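Local coordinates for protein Exo-poly-alpha-D-galacturonosidase (Thermotoga maritima, PDB 3JUR) that probably hydrolyses the glycosidic bonds of polygalacturonic acid in pectin, as a family 28 glycoside hydrolase built on a parallel beta-helix, at residues P24-L30 against Q57-I63; S352-I358 against K387-E393. All blocks are in the same frame, centred on the assembly; numbering follows the deposited sequence.

Contact 1: residues P24-L30 against Q57-I63; sequences PDREVNL and QGGGRLI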
loop_
_atom_site.group_PDB
_atom_site.type_symbol
_atom_site.label_atom_id
_atom_site.label_comp_id
_atom_site.label_asym_id
_atom_site.label_seq_id
_atom_site.Cartn_x
_atom_site.Cartn_y
_atom_site.Cartn_z
ATOM N N PRO D 24 51.439 17.327 -22.513
ATOM C CA PRO D 24 52.387 17.299 -23.631
ATOM C C PRO D 24 52.698 15.879 -24.114
ATOM O O PRO D 24 52.810 14.956 -23.302
ATOM C CB PRO D 24 53.643 17.943 -23.037
ATOM C CG PRO D 24 53.131 18.864 -21.995
ATOM C CD PRO D 24 51.910 18.198 -21.417
ATOM N N ASP D 25 52.827 15.717 -25.430
ATOM C CA ASP D 25 53.147 14.421 -26.026
ATOM C C ASP D 25 54.637 14.134 -25.850
ATOM O O ASP D 25 55.465 14.514 -26.681
ATOM C CB ASP D 25 52.741 14.385 -27.506
ATOM C CG ASP D 25 52.629 12.966 -28.051
ATOM O OD1 ASP D 25 52.123 12.079 -27.330
ATOM O OD2 ASP D 25 53.037 12.738 -29.211
ATOM N N ARG D 26 54.958 13.462 -24.749
ATOM C CA ARG D 26 56.330 13.279 -24.291
ATOM C C ARG D 26 56.261 12.342 -23.090
ATOM O O ARG D 26 55.391 12.506 -22.230
ATOM C CB ARG D 26 56.909 14.637 -23.869
ATOM C CG ARG D 26 58.411 14.736 -23.843
ATOM C CD ARG D 26 58.863 16.094 -23.298
ATOM N NE ARG D 26 58.690 17.190 -24.256
ATOM C CZ ARG D 26 57.883 18.239 -24.086
ATOM N NH1 ARG D 26 57.153 18.372 -22.984
ATOM N NH2 ARG D 26 57.811 19.170 -25.025
ATOM N N GLU D 27 57.152 11.353 -23.034
ATOM C CA GLU D 27 57.153 10.392 -21.926
ATOM C C GLU D 27 58.536 9.875 -21.533
ATOM O O GLU D 27 59.412 9.686 -22.378
ATOM C CB GLU D 27 56.219 9.210 -22.220
ATOM C CG GLU D 27 56.646 8.325 -23.389
ATOM C CD GLU D 27 55.678 7.180 -23.665
ATOM O OE1 GLU D 27 56.150 6.096 -24.066
ATOM O OE2 GLU D 27 54.455 7.354 -23.480
ATOM N N VAL D 28 58.721 9.655 -20.235
ATOM C CA VAL D 28 59.921 8.988 -19.736
ATOM C C VAL D 28 59.511 7.824 -18.820
ATOM O O VAL D 28 58.423 7.835 -18.237
ATOM C CB VAL D 28 60.890 9.962 -19.015
ATOM C CG1 VAL D 28 62.315 9.455 -19.131
ATOM C CG2 VAL D 28 60.827 11.356 -19.621
ATOM N N ASN D 29 60.374 6.815 -18.728
ATOM C CA ASN D 29 60.130 5.622 -17.923
ATOM C C ASN D 29 60.913 5.676 -16.610
ATOM O O ASN D 29 62.104 6.006 -16.602
ATOM C CB ASN D 29 60.512 4.371 -18.722
ATOM C CG ASN D 29 59.940 3.092 -18.133
ATOM O OD1 ASN D 29 60.174 2.766 -16.965
ATOM N ND2 ASN D 29 59.205 2.344 -18.953
ATOM N N LEU D 30 60.240 5.332 -15.512
ATOM C CA LEU D 30 60.829 5.390 -14.169
ATOM C C LEU D 30 62.083 4.524 -13.994
ATOM O O LEU D 30 62.957 4.855 -13.190
ATOM C CB LEU D 30 59.788 5.026 -13.102
ATOM C CG LEU D 30 60.201 5.296 -11.652
ATOM C CD1 LEU D 30 60.257 6.794 -11.364
ATOM C CD2 LEU D 30 59.288 4.593 -10.666
ATOM N N GLN D 57 61.542 19.851 -19.736
ATOM C CA GLN D 57 61.136 19.895 -21.141
ATOM C C GLN D 57 59.765 20.555 -21.353
ATOM O O GLN D 57 59.413 20.906 -22.482
ATOM C CB GLN D 57 61.146 18.481 -21.729
ATOM C CG GLN D 57 62.539 17.862 -21.850
ATOM C CD GLN D 57 62.493 16.362 -22.083
ATOM O OE1 GLN D 57 62.699 15.893 -23.200
ATOM N NE2 GLN D 57 62.206 15.602 -21.030
ATOM N N GLY D 58 58.998 20.712 -20.273
ATOM C CA GLY D 58 57.682 21.356 -20.331
ATOM C C GLY D 58 56.524 20.448 -19.953
ATOM O O GLY D 58 55.357 20.802 -20.149
ATOM N N GLY D 59 56.846 19.278 -19.407
ATOM C CA GLY D 59 55.833 18.324 -18.968
ATOM C C GLY D 59 55.760 17.061 -19.804
ATOM O O GLY D 59 56.527 16.876 -20.748
ATOM N N GLY D 60 54.826 16.187 -19.447
ATOM C CA GLY D 60 54.643 14.919 -20.141
ATOM C C GLY D 60 54.212 13.809 -19.208
ATOM O O GLY D 60 53.743 14.075 -18.098
ATOM N N ARG D 61 54.385 12.567 -19.666
ATOM C CA ARG D 61 53.948 11.373 -18.943
ATOM C C ARG D 61 55.116 10.646 -18.274
ATOM O O ARG D 61 56.152 10.407 -18.899
ATOM C CB ARG D 61 53.193 10.404 -19.878
ATOM C CG ARG D 61 52.028 11.039 -20.675
ATOM C CD ARG D 61 51.255 10.029 -21.552
ATOM N NE ARG D 61 52.090 9.410 -22.589
ATOM C CZ ARG D 61 52.259 9.880 -23.827
ATOM N NH1 ARG D 61 51.658 10.995 -24.229
ATOM N NH2 ARG D 61 53.037 9.223 -24.673
ATOM N N LEU D 62 54.940 10.308 -16.998
ATOM C CA LEU D 62 55.888 9.466 -16.271
ATOM C C LEU D 62 55.304 8.059 -16.181
ATOM O O LEU D 62 54.279 7.843 -15.535
ATOM C CB LEU D 62 56.181 10.041 -14.870
ATOM C CG LEU D 62 56.944 9.210 -13.819
ATOM C CD1 LEU D 62 58.243 8.619 -14.361
ATOM C CD2 LEU D 62 57.222 10.019 -12.562
ATOM N N ILE D 63 55.959 7.109 -16.839
ATOM C CA ILE D 63 55.474 5.733 -16.867
ATOM C C ILE D 63 56.063 4.918 -15.715
ATOM O O ILE D 63 57.282 4.776 -15.595
ATOM C CB ILE D 63 55.738 5.056 -18.245
ATOM C CG1 ILE D 63 54.897 5.734 -19.338
ATOM C CG2 ILE D 63 55.430 3.553 -18.193
ATOM C CD1 ILE D 63 55.420 5.523 -20.744
#
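The guanidinium of Arg61 has both its acidic partners, Glu27 and Asp25, at the edge: Glu27 OE2 lies 2.6 Å from Arg61 NH2, while Asp25 OD1 forms a longer, weaker salt bridge with Arg61 NH1. Glu27 is met from above its carboxylate plane, the two planes standing 78° apart. A bend at chi3 of Arg61 (-62°) swings the group toward Asp25 and Glu27 of 24-30. In Arg26 the guanidinium carries Gln57 O over one face, without a hydrogen bond, and NH1 reaches Gly59 O at the edge, at 2.8 Å; Gln57 CB packs 3.7 Å from Arg26 CD. The methyl Ile63 CD1 lies against the Glu27 carboxylate, 3.4 Å from its CD. Between the side chains the backbones run parallel, Arg61 N bonding to Arg26 O at 2.8 Å and Ile63 N to Val28 O at 2.9 Å. At Gly60 a side chain would collide with Arg26 O. On the face of Val28 and Leu62, Leu62 CD1 meets CD1 of Leu30, which follows the strand, and helix 44-57, which Gly58 ends in a Schellman motif, covers them. Strand 27-29, this helix and strand 60-64 form a beta-alpha-beta unit, whose strands begin the parallel beta-helix.

Contact 2: residues S352-I358 against K387-E393; sequences SEEVIRI and KYAVRIE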
loop_
_atom_site.group_PDB
_atom_site.type_symbol
_atom_site.label_atom_id
_atom_site.label_comp_id
_atom_site.label_asym_id
_atom_site.label_seq_id
_atom_site.Cartn_x
_atom_site.Cartn_y
_atom_site.Cartn_z
ATOM N N SER D 352 21.976 0.389 6.423
ATOM C CA SER D 352 21.944 -0.068 7.830
ATOM C C SER D 352 21.477 0.972 8.873
ATOM O O SER D 352 20.892 0.598 9.885
ATOM C CB SER D 352 23.285 -0.670 8.248
ATOM O OG SER D 352 24.299 0.317 8.185
ATOM N N GLU D 353 21.735 2.256 8.635
ATOM C CA GLU D 353 21.350 3.305 9.593
ATOM C C GLU D 353 20.180 4.155 9.096
ATOM O O GLU D 353 19.032 3.861 9.423
ATOM C CB GLU D 353 22.551 4.189 9.973
ATOM C CG GLU D 353 23.675 3.426 10.686
ATOM C CD GLU D 353 23.265 2.907 12.067
ATOM O OE1 GLU D 353 22.512 3.603 12.776
ATOM O OE2 GLU D 353 23.691 1.799 12.444
ATOM N N GLU D 354 20.471 5.206 8.321
ATOM C CA GLU D 354 19.425 6.071 7.782
ATOM C C GLU D 354 19.598 6.211 6.286
ATOM O O GLU D 354 20.704 6.454 5.820
ATOM C CB GLU D 354 19.443 7.472 8.423
ATOM C CG GLU D 354 19.355 7.508 9.943
ATOM C CD GLU D 354 20.716 7.633 10.625
ATOM O OE1 GLU D 354 21.706 8.021 9.959
ATOM O OE2 GLU D 354 20.787 7.360 11.840
ATOM N N VAL D 355 18.512 6.072 5.530
ATOM C CA VAL D 355 18.588 6.229 4.089
ATOM C C VAL D 355 18.884 7.690 3.754
ATOM O O VAL D 355 19.783 7.989 2.967
ATOM C CB VAL D 355 17.297 5.754 3.371
ATOM C CG1 VAL D 355 17.418 5.974 1.860
ATOM C CG2 VAL D 355 16.997 4.287 3.680
ATOM N N ILE D 356 18.121 8.591 4.372
ATOM C CA ILE D 356 18.293 10.035 4.224
ATOM C C ILE D 356 18.469 10.650 5.620
ATOM O O ILE D 356 17.610 10.498 6.487
ATOM C CB ILE D 356 17.089 10.680 3.490
ATOM C CG1 ILE D 356 16.982 10.144 2.051
ATOM C CG2 ILE D 356 17.202 12.202 3.487
ATOM C CD1 ILE D 356 15.586 10.305 1.442
ATOM N N ARG D 357 19.595 11.331 5.821
ATOM C CA ARG D 357 19.929 11.920 7.100
ATOM C C ARG D 357 20.296 13.390 6.947
ATOM O O ARG D 357 21.200 13.732 6.188
ATOM C CB ARG D 357 21.102 11.169 7.753
ATOM C CG ARG D 357 21.536 11.745 9.103
ATOM C CD ARG D 357 20.617 11.256 10.195
ATOM N NE ARG D 357 20.877 11.843 11.509
ATOM C CZ ARG D 357 21.787 11.416 12.382
ATOM N NH1 ARG D 357 21.908 12.028 13.551
ATOM N NH2 ARG D 357 22.584 10.395 12.097
ATOM N N ILE D 358 19.595 14.251 7.674
ATOM C CA ILE D 358 19.990 15.657 7.774
ATOM C C ILE D 358 20.080 16.009 9.247
ATOM O O ILE D 358 19.095 15.886 9.988
ATOM C CB ILE D 358 19.031 16.614 7.026
ATOM C CG1 ILE D 358 18.877 16.177 5.565
ATOM C CG2 ILE D 358 19.544 18.071 7.112
ATOM C CD1 ILE D 358 17.900 17.021 4.760
ATOM N N LYS D 387 17.341 1.677 9.932
ATOM C CA LYS D 387 16.651 2.060 11.163
ATOM C C LYS D 387 15.691 3.204 10.853
ATOM O O LYS D 387 14.593 3.256 11.409
ATOM C CB LYS D 387 17.659 2.456 12.255
ATOM C CG LYS D 387 18.421 1.266 12.813
ATOM C CD LYS D 387 19.763 1.637 13.440
ATOM C CE LYS D 387 20.568 0.364 13.724
ATOM N NZ LYS D 387 21.901 0.641 14.340
ATOM N N TYR D 388 16.119 4.100 9.958
ATOM C CA TYR D 388 15.316 5.240 9.497
ATOM C C TYR D 388 15.313 5.351 7.977
ATOM O O TYR D 388 16.351 5.179 7.337
ATOM C CB TYR D 388 15.875 6.553 10.049
ATOM C CG TYR D 388 15.828 6.667 11.552
ATOM C CD1 TYR D 388 14.807 7.381 12.182
ATOM C CD2 TYR D 388 16.807 6.058 12.345
ATOM C CE1 TYR D 388 14.766 7.491 13.569
ATOM C CE2 TYR D 388 16.779 6.161 13.735
ATOM C CZ TYR D 388 15.758 6.877 14.337
ATOM O OH TYR D 388 15.733 6.968 15.702
ATOM N N ALA D 389 14.153 5.636 7.398
ATOM C CA ALA D 389 14.116 6.030 5.991
ATOM C C ALA D 389 14.511 7.501 5.900
ATOM O O ALA D 389 15.427 7.866 5.158
ATOM C CB ALA D 389 12.713 5.794 5.387
ATOM N N VAL D 390 13.818 8.339 6.666
ATOM C CA VAL D 390 14.073 9.782 6.676
ATOM C C VAL D 390 14.231 10.280 8.123
ATOM O O VAL D 390 13.313 10.160 8.943
ATOM C CB VAL D 390 12.950 10.578 5.971
ATOM C CG1 VAL D 390 13.260 12.072 5.975
ATOM C CG2 VAL D 390 12.736 10.095 4.543
ATOM N N ARG D 391 15.410 10.820 8.424
ATOM C CA ARG D 391 15.702 11.392 9.726
ATOM C C ARG D 391 16.242 12.809 9.525
ATOM O O ARG D 391 17.356 12.992 9.024
ATOM C CB ARG D 391 16.713 10.512 10.463
ATOM C CG ARG D 391 16.976 10.913 11.911
ATOM C CD ARG D 391 18.047 10.018 12.517
ATOM N NE ARG D 391 18.340 10.382 13.896
ATOM C CZ ARG D 391 19.181 9.727 14.697
ATOM N NH1 ARG D 391 19.852 8.661 14.267
ATOM N NH2 ARG D 391 19.357 10.154 15.940
ATOM N N ILE D 392 15.427 13.808 9.878
ATOM C CA ILE D 392 15.770 15.214 9.626
ATOM C C ILE D 392 15.653 16.007 10.918
ATOM O O ILE D 392 14.576 16.104 11.502
ATOM C CB ILE D 392 14.891 15.847 8.500
ATOM C CG1 ILE D 392 15.160 15.148 7.165
ATOM C CG2 ILE D 392 15.144 17.380 8.390
ATOM C CD1 ILE D 392 14.119 15.432 6.082
ATOM N N GLU D 393 16.778 16.541 11.379
ATOM C CA GLU D 393 16.799 17.274 12.641
ATOM C C GLU D 393 17.457 18.650 12.520
ATOM O O GLU D 393 18.681 18.774 12.331
ATOM C CB GLU D 393 17.437 16.419 13.744
ATOM C CG GLU D 393 16.574 15.208 14.094
ATOM C CD GLU D 393 17.299 14.130 14.888
ATOM O OE1 GLU D 393 16.958 13.959 16.083
ATOM O OE2 GLU D 393 18.191 13.451 14.330
HETATM O O HOH W 1 19.428 13.816 12.150
HETATM O O HOH W 2 20.598 14.374 14.998
#
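Glu353 OE2 takes a salt bridge from Lys387 NZ at 2.9 Å, and Glu354 OE2 takes another of the same length from Arg391 NH1, which meets it from above the carboxylate plane. Glu354 OE1 turns to Arg324 and, weakly, to Arg357 NH2, so this buried carboxylate serves three arginines. Arg391 NE also bonds to Glu393 OE2, at 3.1 Å. With CG anti to the backbone N (chi1 -173°) and an extended chain, Arg391 lies alongside Arg357, and their guanidinium planes stack 7° from parallel with centres 3.9 Å apart. Tyr388 CZ approaches the opposite face of Arg391, off its centre, while Arg391 CD sits over the Tyr388 ring. A leucine in place of Arg391 would probably leave Glu354 OE2 without this cation and the guanidinium of Arg357 without its stacking partner. Backbone bonds of the parallel pairing run beneath, Arg391 N to Ile356 O and Ile358 N to Arg391 O, both at 2.9 Å. On the inward face Ile358 CD1 packs 4.1 Å from Ile392 CG1, and Ile356 CD1 meets Val390 CG2, over strand 400-406. The two like charges can lie face to face probably because Glu354 and Glu393 offset them.

Both contacts pair neighbouring parallel strands; contact 2 joins successive turns of the beta-helix, while contact 1 lies at its N-terminal end. They stand on opposite sides of the chain's centre, their centres 48 Å apart and their nearest atoms about 39 Å. They follow in series: 24-30 and 57-63 have met before 352-358 begins. Contact 1 joins strands 27-29 and 60-64, with helix 44-57 between them in sequence; contact 2 joins strands 357-359 and 388-393, where the connection contains strands and no helix. They share no strand, and contact 1 is not part of the sheet from 263-265 to 444-447 that holds contact 2. Parallel strand pairing thus recurs near both ends of the solenoid.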